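Local coordinates for periplasmic binding protein (PDB 4MO9) that probably captures a solute, perhaps an iron complex, as the binding component of a bacterial transport system, at residues K199-L204 with N256-M261. Numbering follows the deposited sequence.
Sequences KPTVYL and NPDIIM
Val-202, Tyr-203 and Leu-204 pair in parallel with Ile-259, Ile-260 and Met-261, the strand axes 4.7 Å apart at 22°, and the ladder runs from Ile-259 N to Thr-201 O, from Tyr-203 N to Ile-259 O (2.9 Å) and from Met-261 N to Tyr-203 O. Before the second strand begins, side chains of Thr-201 and Asp-258 add to the pairing. Thr-201 N donates to Asp-258 OD2 over 3.1 Å, reaching the anti side of the carboxylate 26° out of its plane. With chi1 at 51°, Thr-201 OG1 sits between its own backbone N and carbonyl carbon, where it accepts a nearly straight bond from Asp-258 N (2.9 Å) and gives a weak one to OD2. Threonine suits this place because its hydroxyl both accepts and donates, while its branched CB fits an extended strand. Asp-258 OD1, the other carboxylate oxygen, forms a salt bridge with Lys-303. Were Asp-258 an alanine, Thr-201 N would probably be left without its acceptor and Lys-303 without this counter-charge. These are neighbouring strands of the C-terminal lobe's sheet in a periplasmic binding protein. Pro-257, in the turn after helix 249-255, lays its ring CG against Tyr-203 CB at 3.8 Å. On the face carrying Val-202 and Ile-259, turned from Tyr-203, Ile-259 spreads two branches: CD1 lies alongside Pro-200 CB (3.8 Å), and CG2 meets Val-202 CG2 at 4.0 Å, Pro-200 and Ile-259 both also touching Phe-334 of helix 324-334.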
ATOM      1  N   LYS A 199     -25.540   0.096  -5.265  1.00 41.41           N
ATOM      2  CA  LYS A 199     -24.152  -0.281  -5.055  1.00 39.91           C
ATOM      3  C   LYS A 199     -23.995  -1.772  -5.319  1.00 38.47           C
ATOM      4  O   LYS A 199     -24.833  -2.574  -4.894  1.00 40.64           O
ATOM      5  CB  LYS A 199     -23.718   0.058  -3.629  1.00 42.29           C
ATOM      6  CG  LYS A 199     -23.903   1.537  -3.275  1.00 46.51           C
ATOM      7  CD  LYS A 199     -23.378   1.871  -1.883  1.00 51.50           C
ATOM      8  CE  LYS A 199     -23.498   3.368  -1.594  1.00 55.45           C
ATOM      9  NZ  LYS A 199     -22.855   4.209  -2.647  1.00 57.19           N
ATOM     10  N   PRO A 200     -22.936  -2.150  -6.046  1.00 38.56           N
ATOM     11  CA  PRO A 200     -22.701  -3.586  -6.207  1.00 41.08           C
ATOM     12  C   PRO A 200     -22.197  -4.183  -4.905  1.00 39.43           C
ATOM     13  O   PRO A 200     -21.412  -3.534  -4.197  1.00 40.16           O
ATOM     14  CB  PRO A 200     -21.616  -3.657  -7.290  1.00 38.76           C
ATOM     15  CG  PRO A 200     -20.977  -2.337  -7.292  1.00 40.28           C
ATOM     16  CD  PRO A 200     -22.033  -1.336  -6.875  1.00 38.33           C
ATOM     17  N   THR A 201     -22.668  -5.382  -4.589  1.00 38.64           N
ATOM     18  CA  THR A 201     -22.191  -6.116  -3.430  1.00 41.27           C
ATOM     19  C   THR A 201     -20.861  -6.759  -3.797  1.00 42.98           C
ATOM     20  O   THR A 201     -20.691  -7.250  -4.917  1.00 42.94           O
ATOM     21  CB  THR A 201     -23.195  -7.199  -2.981  1.00 44.36           C
ATOM     22  OG1 THR A 201     -23.572  -8.010  -4.104  1.00 44.89           O
ATOM     23  CG2 THR A 201     -24.444  -6.559  -2.377  1.00 43.58           C
ATOM     24  N   VAL A 202     -19.914  -6.747  -2.865  1.00 41.75           N
ATOM     25  CA  VAL A 202     -18.592  -7.290  -3.149  1.00 40.44           C
ATOM     26  C   VAL A 202     -18.062  -8.169  -2.014  1.00 38.55           C
ATOM     27  O   VAL A 202     -18.188  -7.820  -0.834  1.00 37.65           O
ATOM     28  CB  VAL A 202     -17.586  -6.153  -3.493  1.00 39.36           C
ATOM     29  CG1 VAL A 202     -17.495  -5.138  -2.361  1.00 39.63           C
ATOM     30  CG2 VAL A 202     -16.215  -6.715  -3.805  1.00 37.85           C
ATOM     31  N   TYR A 203     -17.492  -9.321  -2.373  1.00 37.09           N
ATOM     32  CA  TYR A 203     -16.761 -10.131  -1.408  1.00 32.47           C
ATOM     33  C   TYR A 203     -15.262  -9.916  -1.623  1.00 33.76           C
ATOM     34  O   TYR A 203     -14.764 -10.067  -2.745  1.00 35.17           O
ATOM     35  CB  TYR A 203     -17.125 -11.620  -1.515  1.00 33.87           C
ATOM     36  CG  TYR A 203     -16.175 -12.502  -0.736  1.00 36.91           C
ATOM     37  CD1 TYR A 203     -15.963 -12.288   0.621  1.00 38.77           C
ATOM     38  CD2 TYR A 203     -15.470 -13.524  -1.357  1.00 36.85           C
ATOM     39  CE1 TYR A 203     -15.075 -13.067   1.345  1.00 39.97           C
ATOM     40  CE2 TYR A 203     -14.578 -14.311  -0.643  1.00 39.26           C
ATOM     41  CZ  TYR A 203     -14.388 -14.079   0.710  1.00 40.16           C
ATOM     42  OH  TYR A 203     -13.510 -14.855   1.435  1.00 41.87           O
ATOM     43  N   LEU A 204     -14.554  -9.551  -0.553  1.00 32.79           N
ATOM     44  CA  LEU A 204     -13.134  -9.211  -0.629  1.00 31.97           C
ATOM     45  C   LEU A 204     -12.321 -10.243   0.136  1.00 33.75           C
ATOM     46  O   LEU A 204     -12.675 -10.602   1.260  1.00 36.06           O
ATOM     47  CB  LEU A 204     -12.882  -7.836  -0.005  1.00 32.77           C
ATOM     48  CG  LEU A 204     -13.636  -6.617  -0.537  1.00 31.93           C
ATOM     49  CD1 LEU A 204     -13.437  -5.420   0.404  1.00 29.97           C
ATOM     50  CD2 LEU A 204     -13.148  -6.258  -1.926  1.00 30.30           C
ATOM     51  N   ASN A 256     -24.129 -14.513  -2.283  1.00 49.11           N
ATOM     52  CA  ASN A 256     -24.021 -14.500  -3.744  1.00 50.63           C
ATOM     53  C   ASN A 256     -23.674 -13.108  -4.271  1.00 45.94           C
ATOM     54  O   ASN A 256     -24.479 -12.472  -4.939  1.00 45.54           O
ATOM     55  CB  ASN A 256     -25.324 -15.006  -4.380  1.00 54.26           C
ATOM     56  CG  ASN A 256     -25.148 -15.418  -5.832  1.00 57.67           C
ATOM     57  OD1 ASN A 256     -24.036 -15.703  -6.287  1.00 56.66           O
ATOM     58  ND2 ASN A 256     -26.255 -15.458  -6.567  1.00 60.89           N
ATOM     59  N   PRO A 257     -22.468 -12.625  -3.960  1.00 45.44           N
ATOM     60  CA  PRO A 257     -22.145 -11.219  -4.247  1.00 40.88           C
ATOM     61  C   PRO A 257     -22.064 -10.904  -5.744  1.00 42.56           C
ATOM     62  O   PRO A 257     -21.766 -11.799  -6.551  1.00 43.59           O
ATOM     63  CB  PRO A 257     -20.774 -11.040  -3.590  1.00 39.60           C
ATOM     64  CG  PRO A 257     -20.163 -12.423  -3.621  1.00 37.76           C
ATOM     65  CD  PRO A 257     -21.321 -13.368  -3.403  1.00 43.74           C
ATOM     66  N   ASP A 258     -22.334  -9.649  -6.106  1.00 43.51           N
ATOM     67  CA  ASP A 258     -22.213  -9.203  -7.495  1.00 43.99           C
ATOM     68  C   ASP A 258     -20.776  -9.335  -8.002  1.00 41.19           C
ATOM     69  O   ASP A 258     -20.544  -9.662  -9.167  1.00 40.65           O
ATOM     70  CB  ASP A 258     -22.647  -7.738  -7.632  1.00 45.12           C
ATOM     71  CG  ASP A 258     -24.142  -7.534  -7.398  1.00 50.42           C
ATOM     72  OD1 ASP A 258     -24.951  -8.371  -7.857  1.00 49.85           O
ATOM     73  OD2 ASP A 258     -24.502  -6.521  -6.758  1.00 49.08           O
ATOM     74  N   ILE A 259     -19.818  -9.074  -7.113  1.00 36.74           N
ATOM     75  CA  ILE A 259     -18.408  -8.990  -7.484  1.00 37.77           C
ATOM     76  C   ILE A 259     -17.556  -9.720  -6.433  1.00 36.84           C
ATOM     77  O   ILE A 259     -17.881  -9.704  -5.244  1.00 35.95           O
ATOM     78  CB  ILE A 259     -17.982  -7.494  -7.610  1.00 37.44           C
ATOM     79  CG1 ILE A 259     -18.729  -6.830  -8.776  1.00 36.26           C
ATOM     80  CG2 ILE A 259     -16.464  -7.333  -7.771  1.00 33.00           C
ATOM     81  CD1 ILE A 259     -18.600  -5.309  -8.810  1.00 39.42           C
ATOM     82  N   ILE A 260     -16.500 -10.398  -6.882  1.00 38.04           N
ATOM     83  CA  ILE A 260     -15.523 -11.020  -5.984  1.00 37.54           C
ATOM     84  C   ILE A 260     -14.164 -10.435  -6.355  1.00 35.67           C
ATOM     85  O   ILE A 260     -13.840 -10.317  -7.545  1.00 35.30           O
ATOM     86  CB  ILE A 260     -15.474 -12.563  -6.167  1.00 35.13           C
ATOM     87  CG1 ILE A 260     -16.732 -13.235  -5.600  1.00 36.20           C
ATOM     88  CG2 ILE A 260     -14.233 -13.155  -5.490  1.00 36.34           C
ATOM     89  CD1 ILE A 260     -16.838 -14.757  -5.937  1.00 36.16           C
HETATM   90  N   MSE A 261     -13.374 -10.045  -5.359  1.00 33.14           N
HETATM   91  CA  MSE A 261     -12.013  -9.602  -5.631  1.00 32.68           C
HETATM   92  C   MSE A 261     -11.059 -10.319  -4.685  1.00 32.57           C
HETATM   93  O   MSE A 261     -11.217 -10.232  -3.457  1.00 30.22           O
HETATM   94  CB  MSE A 261     -11.893  -8.083  -5.482  1.00 30.44           C
HETATM   95  CG  MSE A 261     -10.611  -7.527  -6.087  1.00 32.68           C
HETATM   96 SE   MSE A 261     -10.448  -5.591  -5.876  0.73 41.48          SE
HETATM   97  CE  MSE A 261     -12.205  -5.147  -6.623  1.00 31.14           C
TER
HETATM   98  O   HOH W   1     -27.086  -4.549  -6.572  1.00 66.57           O